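Local coordinates for 75aa long hypothetical regulatory protein AsnC (Pyrococcus horikoshii, PDB 2CVI) that is of unknown function but belongs to the Lrp/AsnC family and probably serves as a dimeric, stand-alone version of that family's ligand-binding (RAM) domain, at residues 4-10 / 66-72; 1-5 / 43-49. All coordinates share one frame; numbering follows the deposited sequence.

Both contacts start from strand 2-10, an inner strand of the four-stranded antiparallel sheet, and use its two edges. From the N terminus, residues 1-5 pair with 43-49 in contact 2, closing a loop that holds helix 15-23 and strand 28-33. Residues 4-10 pair with 66-72 in contact 1, and this longer closure also takes in helix 49-59. The two loops overlap without either enclosing the other, because contact 1 starts later along the chain and also ends later; Ala4 and Phe5 serve both. Contact 2 thus ties the first strand to 40-46 and contact 1 ties it to 66-77. They meet under helix 49-59, where Ile6 CD1 packs on Val44 CG1, and both touch the second subunit.

Contact 1 (4-10 / 66-72); sequences AFILMVT and IQMTSTM
Ile6 lies alongside Thr69 and Thr71, its branches spread between the two threonines. CG2, placed anti to the backbone N by a chi1 of -57°, meets Thr69 CB at 3.7 Å, and Thr71 OG1 rests against both CG1 and CG2 of Ile6. On the same face Met8 runs extended, laying its CG on Thr69 CG2 and its SD against Ile66 CD1 (3.8 Å). Phe55 and Ile56 of helix 49-59 and Leu22 of helix 15-23 cover this side; an alanine in place of Ile6 would probably open a gap between the two threonines and Phe55. The other face carries Leu7, whose CD2 meets Met72 CG at 3.9 Å with the side chains nearly perpendicular, and Val9, whose CG2 touches CE of the doubly bent Met68. Phe5 turns away from this pairing to meet Tyr32 of the second subunit edge-to-face. Between the faces, backbone hydrogen bonds join Phe5 to Met72 and Leu7 to Ser70 in both directions; Met72 N to Phe5 O is almost straight (2.8 Å, 174°). At the far end Val9 N binds Met68 O, while Val9 O takes Gln67 N at 2.9 Å and, weakly, Met68 N. Two residues facing one make a classic beta bulge, set here in the antiparallel sheet of the ferredoxin-like, dimeric alpha/beta-barrel fold of Lrp/AsnC ligand-binding domains.

Contact 2 (1-5 / 43-49); sequences MVTAF and KVETDTL
Lys43 lays its aliphatic chain across one face of the Phe5 ring, CG standing 4.0 Å from the centroid and 24° off the ring normal in a CH-pi contact. With CG anti to the backbone N (chi1 -171°) and the rest extended, the chain carries on past the ring, and CE presses tightly on Thr3 CG2 at 3.5 Å; NZ then bonds to Tyr32 OH of the second subunit. Packing is also close on the opposite face of the sheet, where Ala4 CB meets Val44 CG2, and Val2 CG1 touches Leu49 CD2 at 3.7 Å. Paired backbone bonds link Val2 with Thr46 and Ala4 with Val44.

The Met1 end is the more exposed: the bent chain of Met1 brings its CE against the Glu45 carboxylate, and a water bridges Thr3 OG1 (2.6 Å) and Glu45 OE2 (2.7 Å). Glu45 OE1 is held by a salt bridge to Lys29. Beyond the strand, Thr46 OG1 donates to Thr48 O, fixing the turn in which Thr48 caps helix 49-59 through Asp51 N. Leu52 of that helix lies on Ala4, Val44 and Thr46, and strands 28-33 and 66-77 flank the pair, one along each outer edge.

Contact 1 (4-10 / 66-72)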
ATOM      1  N   ALA A   4      -3.184   0.689  -9.504  1.00 14.85           N
ATOM      2  CA  ALA A   4      -3.761  -0.132  -8.440  1.00 13.96           C
ATOM      3  C   ALA A   4      -2.696  -0.710  -7.531  1.00 14.24           C
ATOM      4  O   ALA A   4      -1.541  -0.811  -7.905  1.00 14.28           O
ATOM      5  CB  ALA A   4      -4.593  -1.296  -9.068  1.00 13.08           C
ATOM      6  N   PHE A   5      -3.092  -1.045  -6.310  1.00 12.77           N
ATOM      7  CA  PHE A   5      -2.196  -1.712  -5.381  1.00 12.87           C
ATOM      8  C   PHE A   5      -2.768  -3.101  -5.167  1.00 15.22           C
ATOM      9  O   PHE A   5      -3.961  -3.244  -4.872  1.00 16.72           O
ATOM     10  CB  PHE A   5      -2.159  -0.987  -4.037  1.00 12.88           C
ATOM     11  CG  PHE A   5      -1.313   0.231  -4.052  1.00 13.33           C
ATOM     12  CD1 PHE A   5       0.041   0.153  -3.717  1.00 13.97           C
ATOM     13  CD2 PHE A   5      -1.846   1.443  -4.468  1.00 15.71           C
ATOM     14  CE1 PHE A   5       0.858   1.247  -3.808  1.00 14.20           C
ATOM     15  CE2 PHE A   5      -1.054   2.581  -4.569  1.00 16.05           C
ATOM     16  CZ  PHE A   5       0.320   2.490  -4.241  1.00 16.01           C
ATOM     17  N   ILE A   6      -1.936  -4.115  -5.362  1.00 14.43           N
ATOM     18  CA  ILE A   6      -2.387  -5.493  -5.156  1.00 14.35           C
ATOM     19  C   ILE A   6      -1.749  -5.981  -3.844  1.00 13.58           C
ATOM     20  O   ILE A   6      -0.508  -5.992  -3.742  1.00 14.54           O
ATOM     21  CB  ILE A   6      -1.943  -6.417  -6.306  1.00 14.07           C
ATOM     22  CG1 ILE A   6      -2.436  -5.921  -7.674  1.00 15.09           C
ATOM     23  CG2 ILE A   6      -2.562  -7.835  -6.043  1.00 14.74           C
ATOM     24  CD1 ILE A   6      -1.847  -6.722  -8.844  1.00 17.34           C
ATOM     25  N   LEU A   7      -2.564  -6.342  -2.857  1.00 12.78           N
ATOM     26  CA  LEU A   7      -2.082  -6.826  -1.558  1.00 13.78           C
ATOM     27  C   LEU A   7      -2.085  -8.337  -1.652  1.00 13.76           C
ATOM     28  O   LEU A   7      -3.094  -8.922  -2.045  1.00 14.55           O
ATOM     29  CB  LEU A   7      -2.999  -6.335  -0.420  1.00 17.77           C
ATOM     30  CG  LEU A   7      -3.066  -4.853   0.009  1.00 23.17           C
ATOM     31  CD1 LEU A   7      -1.798  -4.446   0.703  1.00 24.74           C
ATOM     32  CD2 LEU A   7      -3.417  -3.944  -1.157  1.00 24.48           C
ATOM     33  N   MET A   8      -0.973  -8.969  -1.290  1.00 12.66           N
ATOM     34  CA  MET A   8      -0.823 -10.404  -1.456  1.00 13.08           C
ATOM     35  C   MET A   8      -0.459 -11.193  -0.226  1.00 13.67           C
ATOM     36  O   MET A   8       0.307 -10.724   0.623  1.00 13.58           O
ATOM     37  CB  MET A   8       0.258 -10.689  -2.499  1.00 13.61           C
ATOM     38  CG  MET A   8       0.110  -9.870  -3.818  1.00 13.77           C
ATOM     39  SD  MET A   8       1.407 -10.385  -4.960  1.00 17.45           S
ATOM     40  CE  MET A   8       0.933  -9.397  -6.454  1.00 16.29           C
ATOM     41  N   VAL A   9      -1.017 -12.411  -0.154  1.00 14.32           N
ATOM     42  CA  VAL A   9      -0.698 -13.395   0.894  1.00 16.22           C
ATOM     43  C   VAL A   9       0.166 -14.391   0.141  1.00 16.95           C
ATOM     44  O   VAL A   9      -0.170 -14.850  -0.948  1.00 16.43           O
ATOM     45  CB  VAL A   9      -1.950 -14.100   1.437  1.00 16.34           C
ATOM     46  CG1 VAL A   9      -1.526 -15.246   2.385  1.00 18.20           C
ATOM     47  CG2 VAL A   9      -2.841 -13.126   2.122  1.00 15.81           C
ATOM     48  N   THR A  10       1.339 -14.710   0.659  1.00 16.32           N
ATOM     49  CA  THR A  10       2.187 -15.657  -0.027  1.00 16.49           C
ATOM     50  C   THR A  10       2.612 -16.764   0.919  1.00 17.02           C
ATOM     51  O   THR A  10       2.541 -16.600   2.136  1.00 17.13           O
ATOM     52  CB  THR A  10       3.485 -15.010  -0.560  1.00 19.68           C
ATOM     53  OG1 THR A  10       4.303 -14.610   0.544  1.00 22.31           O
ATOM     54  CG2 THR A  10       3.208 -13.779  -1.392  1.00 19.45           C
ATOM     55  N   ILE A  66       1.779 -17.329  -4.622  1.00 18.07           N
ATOM     56  CA  ILE A  66       0.854 -16.264  -4.235  1.00 17.97           C
ATOM     57  C   ILE A  66      -0.511 -16.925  -3.979  1.00 17.98           C
ATOM     58  O   ILE A  66      -1.171 -17.404  -4.913  1.00 20.36           O
ATOM     59  CB  ILE A  66       0.745 -15.194  -5.332  1.00 16.74           C
ATOM     60  CG1 ILE A  66       2.119 -14.558  -5.594  1.00 19.18           C
ATOM     61  CG2 ILE A  66      -0.249 -14.135  -4.889  1.00 17.12           C
ATOM     62  CD1 ILE A  66       2.193 -13.629  -6.795  1.00 20.68           C
ATOM     63  N   GLN A  67      -0.929 -16.953  -2.729  1.00 16.27           N
ATOM     64  CA  GLN A  67      -2.167 -17.638  -2.309  1.00 16.93           C
ATOM     65  C   GLN A  67      -3.441 -16.822  -2.307  1.00 18.61           C
ATOM     66  O   GLN A  67      -4.552 -17.380  -2.461  1.00 19.59           O
ATOM     67  CB  GLN A  67      -1.941 -18.263  -0.900  1.00 16.55           C
ATOM     68  CG  GLN A  67      -0.763 -19.184  -0.835  1.00 17.16           C
ATOM     69  CD  GLN A  67      -0.457 -19.643   0.575  1.00 17.37           C
ATOM     70  OE1 GLN A  67      -0.828 -18.986   1.547  1.00 18.46           O
ATOM     71  NE2 GLN A  67       0.238 -20.762   0.693  1.00 20.97           N
ATOM     72  N   MET A  68      -3.317 -15.501  -2.130  1.00 17.65           N
ATOM     73  CA  MET A  68      -4.490 -14.658  -2.079  1.00 18.92           C
ATOM     74  C   MET A  68      -4.101 -13.244  -2.462  1.00 18.03           C
ATOM     75  O   MET A  68      -2.999 -12.801  -2.158  1.00 18.86           O
ATOM     76  CB  MET A  68      -5.098 -14.660  -0.659  1.00 23.08           C
ATOM     77  CG  MET A  68      -6.453 -13.959  -0.519  1.00 31.64           C
ATOM     78  SD  MET A  68      -6.335 -12.193  -0.135  1.00 40.50           S
ATOM     79  CE  MET A  68      -6.502 -12.199   1.701  1.00 39.93           C
ATOM     80  N   THR A  69      -4.960 -12.594  -3.229  1.00 15.60           N
ATOM     81  CA  THR A  69      -4.747 -11.185  -3.535  1.00 14.91           C
ATOM     82  C   THR A  69      -6.040 -10.417  -3.327  1.00 16.16           C
ATOM     83  O   THR A  69      -7.154 -10.970  -3.489  1.00 15.29           O
ATOM     84  CB  THR A  69      -4.272 -10.910  -4.991  1.00 14.59           C
ATOM     85  OG1 THR A  69      -5.326 -11.202  -5.937  1.00 14.60           O
ATOM     86  CG2 THR A  69      -3.017 -11.730  -5.341  1.00 16.57           C
ATOM     87  N   SER A  70      -5.875  -9.155  -2.925  1.00 15.11           N
ATOM     88  CA  SER A  70      -6.983  -8.195  -2.772  1.00 14.66           C
ATOM     89  C   SER A  70      -6.454  -6.930  -3.451  1.00 15.54           C
ATOM     90  O   SER A  70      -5.423  -6.388  -3.031  1.00 15.73           O
ATOM     91  CB  SER A  70      -7.323  -7.899  -1.311  1.00 16.70           C
ATOM     92  OG  SER A  70      -8.444  -7.024  -1.222  1.00 18.93           O
ATOM     93  N   THR A  71      -7.157  -6.440  -4.460  1.00 15.23           N
ATOM     94  CA  THR A  71      -6.671  -5.280  -5.222  1.00 15.78           C
ATOM     95  C   THR A  71      -7.465  -4.003  -4.947  1.00 16.76           C
ATOM     96  O   THR A  71      -8.704  -4.033  -4.883  1.00 18.62           O
ATOM     97  CB  THR A  71      -6.702  -5.621  -6.694  1.00 16.04           C
ATOM     98  OG1 THR A  71      -5.875  -6.770  -6.929  1.00 16.63           O
ATOM     99  CG2 THR A  71      -6.169  -4.458  -7.565  1.00 16.84           C
ATOM    100  N   MET A  72      -6.746  -2.898  -4.752  1.00 17.06           N
ATOM    101  CA  MET A  72      -7.368  -1.582  -4.463  1.00 16.85           C
ATOM    102  C   MET A  72      -7.135  -0.702  -5.705  1.00 16.26           C
ATOM    103  O   MET A  72      -5.982  -0.391  -5.991  1.00 15.73           O
ATOM    104  CB  MET A  72      -6.661  -0.923  -3.270  1.00 19.63           C
ATOM    105  CG  MET A  72      -6.497  -1.772  -2.004  1.00 21.06           C
ATOM    106  SD  MET A  72      -8.052  -2.081  -1.176  1.00 23.38           S
ATOM    107  CE  MET A  72      -7.603  -3.659  -0.345  1.00 22.88           C
TER

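Contact 2 (1-5 / 43-49)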
ATOM      1  N   MET A   1      -4.762   5.604 -17.974  1.00 27.40           N
ATOM      2  CA  MET A   1      -3.982   4.483 -17.369  1.00 25.15           C
ATOM      3  C   MET A   1      -4.644   4.179 -16.016  1.00 24.60           C
ATOM      4  O   MET A   1      -5.154   5.094 -15.365  1.00 25.39           O
ATOM      5  CB  MET A   1      -2.533   4.929 -17.169  1.00 28.12           C
ATOM      6  CG  MET A   1      -1.626   3.956 -16.434  1.00 28.56           C
ATOM      7  SD  MET A   1       0.021   4.725 -16.184  1.00 35.33           S
ATOM      8  CE  MET A   1      -0.269   5.536 -14.656  1.00 32.77           C
ATOM      9  N   VAL A   2      -4.667   2.902 -15.631  1.00 19.97           N
ATOM     10  CA  VAL A   2      -5.241   2.487 -14.348  1.00 19.09           C
ATOM     11  C   VAL A   2      -4.091   2.217 -13.384  1.00 17.51           C
ATOM     12  O   VAL A   2      -3.100   1.582 -13.758  1.00 17.74           O
ATOM     13  CB  VAL A   2      -6.061   1.193 -14.512  1.00 17.91           C
ATOM     14  CG1 VAL A   2      -6.564   0.707 -13.147  1.00 21.86           C
ATOM     15  CG2 VAL A   2      -7.261   1.452 -15.390  1.00 20.01           C
ATOM     16  N   THR A   3      -4.229   2.682 -12.142  1.00 17.45           N
ATOM     17  CA  THR A   3      -3.228   2.511 -11.108  1.00 16.06           C
ATOM     18  C   THR A   3      -3.884   1.704  -9.989  1.00 14.65           C
ATOM     19  O   THR A   3      -4.999   2.002  -9.580  1.00 15.01           O
ATOM     20  CB  THR A   3      -2.800   3.874 -10.550  1.00 18.66           C
ATOM     21  OG1 THR A   3      -2.196   4.613 -11.620  1.00 20.12           O
ATOM     22  CG2 THR A   3      -1.796   3.713  -9.422  1.00 18.00           C
ATOM     23  N   ALA A   4      -3.184   0.689  -9.504  1.00 14.85           N
ATOM     24  CA  ALA A   4      -3.761  -0.132  -8.440  1.00 13.96           C
ATOM     25  C   ALA A   4      -2.696  -0.710  -7.531  1.00 14.24           C
ATOM     26  O   ALA A   4      -1.541  -0.811  -7.905  1.00 14.28           O
ATOM     27  CB  ALA A   4      -4.593  -1.296  -9.068  1.00 13.08           C
ATOM     28  N   PHE A   5      -3.092  -1.045  -6.310  1.00 12.77           N
ATOM     29  CA  PHE A   5      -2.196  -1.712  -5.381  1.00 12.87           C
ATOM     30  C   PHE A   5      -2.768  -3.101  -5.167  1.00 15.22           C
ATOM     31  O   PHE A   5      -3.961  -3.244  -4.872  1.00 16.72           O
ATOM     32  CB  PHE A   5      -2.159  -0.987  -4.037  1.00 12.88           C
ATOM     33  CG  PHE A   5      -1.313   0.231  -4.052  1.00 13.33           C
ATOM     34  CD1 PHE A   5       0.041   0.153  -3.717  1.00 13.97           C
ATOM     35  CD2 PHE A   5      -1.846   1.443  -4.468  1.00 15.71           C
ATOM     36  CE1 PHE A   5       0.858   1.247  -3.808  1.00 14.20           C
ATOM     37  CE2 PHE A   5      -1.054   2.581  -4.569  1.00 16.05           C
ATOM     38  CZ  PHE A   5       0.320   2.490  -4.241  1.00 16.01           C
ATOM     39  N   LYS A  43       2.522  -2.174  -6.587  1.00 12.86           N
ATOM     40  CA  LYS A  43       1.825  -1.077  -7.266  1.00 14.24           C
ATOM     41  C   LYS A  43       1.929  -1.414  -8.745  1.00 15.53           C
ATOM     42  O   LYS A  43       3.022  -1.621  -9.272  1.00 15.66           O
ATOM     43  CB  LYS A  43       2.469   0.321  -7.024  1.00 14.67           C
ATOM     44  CG  LYS A  43       1.591   1.487  -7.567  1.00 17.60           C
ATOM     45  CD  LYS A  43       2.252   2.885  -7.426  1.00 17.02           C
ATOM     46  CE  LYS A  43       1.283   4.002  -7.797  1.00 19.07           C
ATOM     47  NZ  LYS A  43       2.054   5.280  -7.967  1.00 21.00           N
ATOM     48  N   VAL A  44       0.779  -1.477  -9.410  1.00 14.58           N
ATOM     49  CA  VAL A  44       0.741  -1.748 -10.846  1.00 15.34           C
ATOM     50  C   VAL A  44       0.019  -0.638 -11.599  1.00 16.70           C
ATOM     51  O   VAL A  44      -0.813   0.094 -11.053  1.00 15.92           O
ATOM     52  CB  VAL A  44      -0.009  -3.051 -11.169  1.00 16.31           C
ATOM     53  CG1 VAL A  44       0.706  -4.236 -10.586  1.00 17.52           C
ATOM     54  CG2 VAL A  44      -1.409  -2.985 -10.634  1.00 16.55           C
ATOM     55  N   GLU A  45       0.423  -0.478 -12.856  1.00 16.03           N
ATOM     56  CA  GLU A  45      -0.224   0.451 -13.782  1.00 16.69           C
ATOM     57  C   GLU A  45      -0.504  -0.359 -15.063  1.00 17.35           C
ATOM     58  O   GLU A  45       0.370  -1.069 -15.580  1.00 18.62           O
ATOM     59  CB  GLU A  45       0.685   1.677 -14.075  1.00 18.66           C
ATOM     60  CG  GLU A  45       0.905   2.560 -12.853  1.00 19.83           C
ATOM     61  CD  GLU A  45       1.926   3.685 -13.069  1.00 24.41           C
ATOM     62  OE1 GLU A  45       2.739   3.582 -14.005  1.00 25.27           O
ATOM     63  OE2 GLU A  45       1.907   4.653 -12.288  1.00 25.80           O
ATOM     64  N   THR A  46      -1.731  -0.253 -15.555  1.00 16.43           N
ATOM     65  CA  THR A  46      -2.165  -0.951 -16.769  1.00 16.77           C
ATOM     66  C   THR A  46      -2.951   0.014 -17.651  1.00 16.86           C
ATOM     67  O   THR A  46      -3.437   1.039 -17.176  1.00 17.72           O
ATOM     68  CB  THR A  46      -3.041  -2.193 -16.441  1.00 17.41           C
ATOM     69  OG1 THR A  46      -4.223  -1.792 -15.739  1.00 18.51           O
ATOM     70  CG2 THR A  46      -2.233  -3.223 -15.611  1.00 18.17           C
ATOM     71  N   ASP A  47      -3.093  -0.318 -18.933  1.00 18.42           N
ATOM     72  CA  ASP A  47      -3.816   0.566 -19.836  1.00 20.69           C
ATOM     73  C   ASP A  47      -5.296   0.684 -19.497  1.00 20.20           C
ATOM     74  O   ASP A  47      -5.894   1.767 -19.537  1.00 23.03           O
ATOM     75  CB  ASP A  47      -3.667   0.039 -21.265  1.00 24.18           C
ATOM     76  CG  ASP A  47      -2.252   0.149 -21.783  1.00 29.46           C
ATOM     77  OD1 ASP A  47      -1.430   0.856 -21.154  1.00 32.55           O
ATOM     78  OD2 ASP A  47      -1.967  -0.466 -22.837  1.00 32.36           O
ATOM     79  N   THR A  48      -5.888  -0.454 -19.189  1.00 17.36           N
ATOM     80  CA  THR A  48      -7.304  -0.564 -18.916  1.00 17.33           C
ATOM     81  C   THR A  48      -7.567  -1.456 -17.719  1.00 17.80           C
ATOM     82  O   THR A  48      -6.667  -2.179 -17.233  1.00 16.69           O
ATOM     83  CB  THR A  48      -8.035  -1.240 -20.119  1.00 17.60           C
ATOM     84  OG1 THR A  48      -7.597  -2.618 -20.231  1.00 18.46           O
ATOM     85  CG2 THR A  48      -7.669  -0.516 -21.446  1.00 19.45           C
ATOM     86  N   LEU A  49      -8.799  -1.410 -17.234  1.00 16.31           N
ATOM     87  CA  LEU A  49      -9.225  -2.299 -16.155  1.00 17.62           C
ATOM     88  C   LEU A  49      -9.216  -3.746 -16.615  1.00 17.51           C
ATOM     89  O   LEU A  49      -8.905  -4.664 -15.842  1.00 17.77           O
ATOM     90  CB  LEU A  49     -10.624  -1.938 -15.637  1.00 19.95           C
ATOM     91  CG  LEU A  49     -10.677  -0.874 -14.570  1.00 20.80           C
ATOM     92  CD1 LEU A  49     -12.118  -0.842 -14.045  1.00 19.12           C
ATOM     93  CD2 LEU A  49      -9.709  -1.199 -13.386  1.00 22.11           C
TER
HETATM   94  O   HOH W   1      -0.043   6.042 -11.129  1.00 33.70           O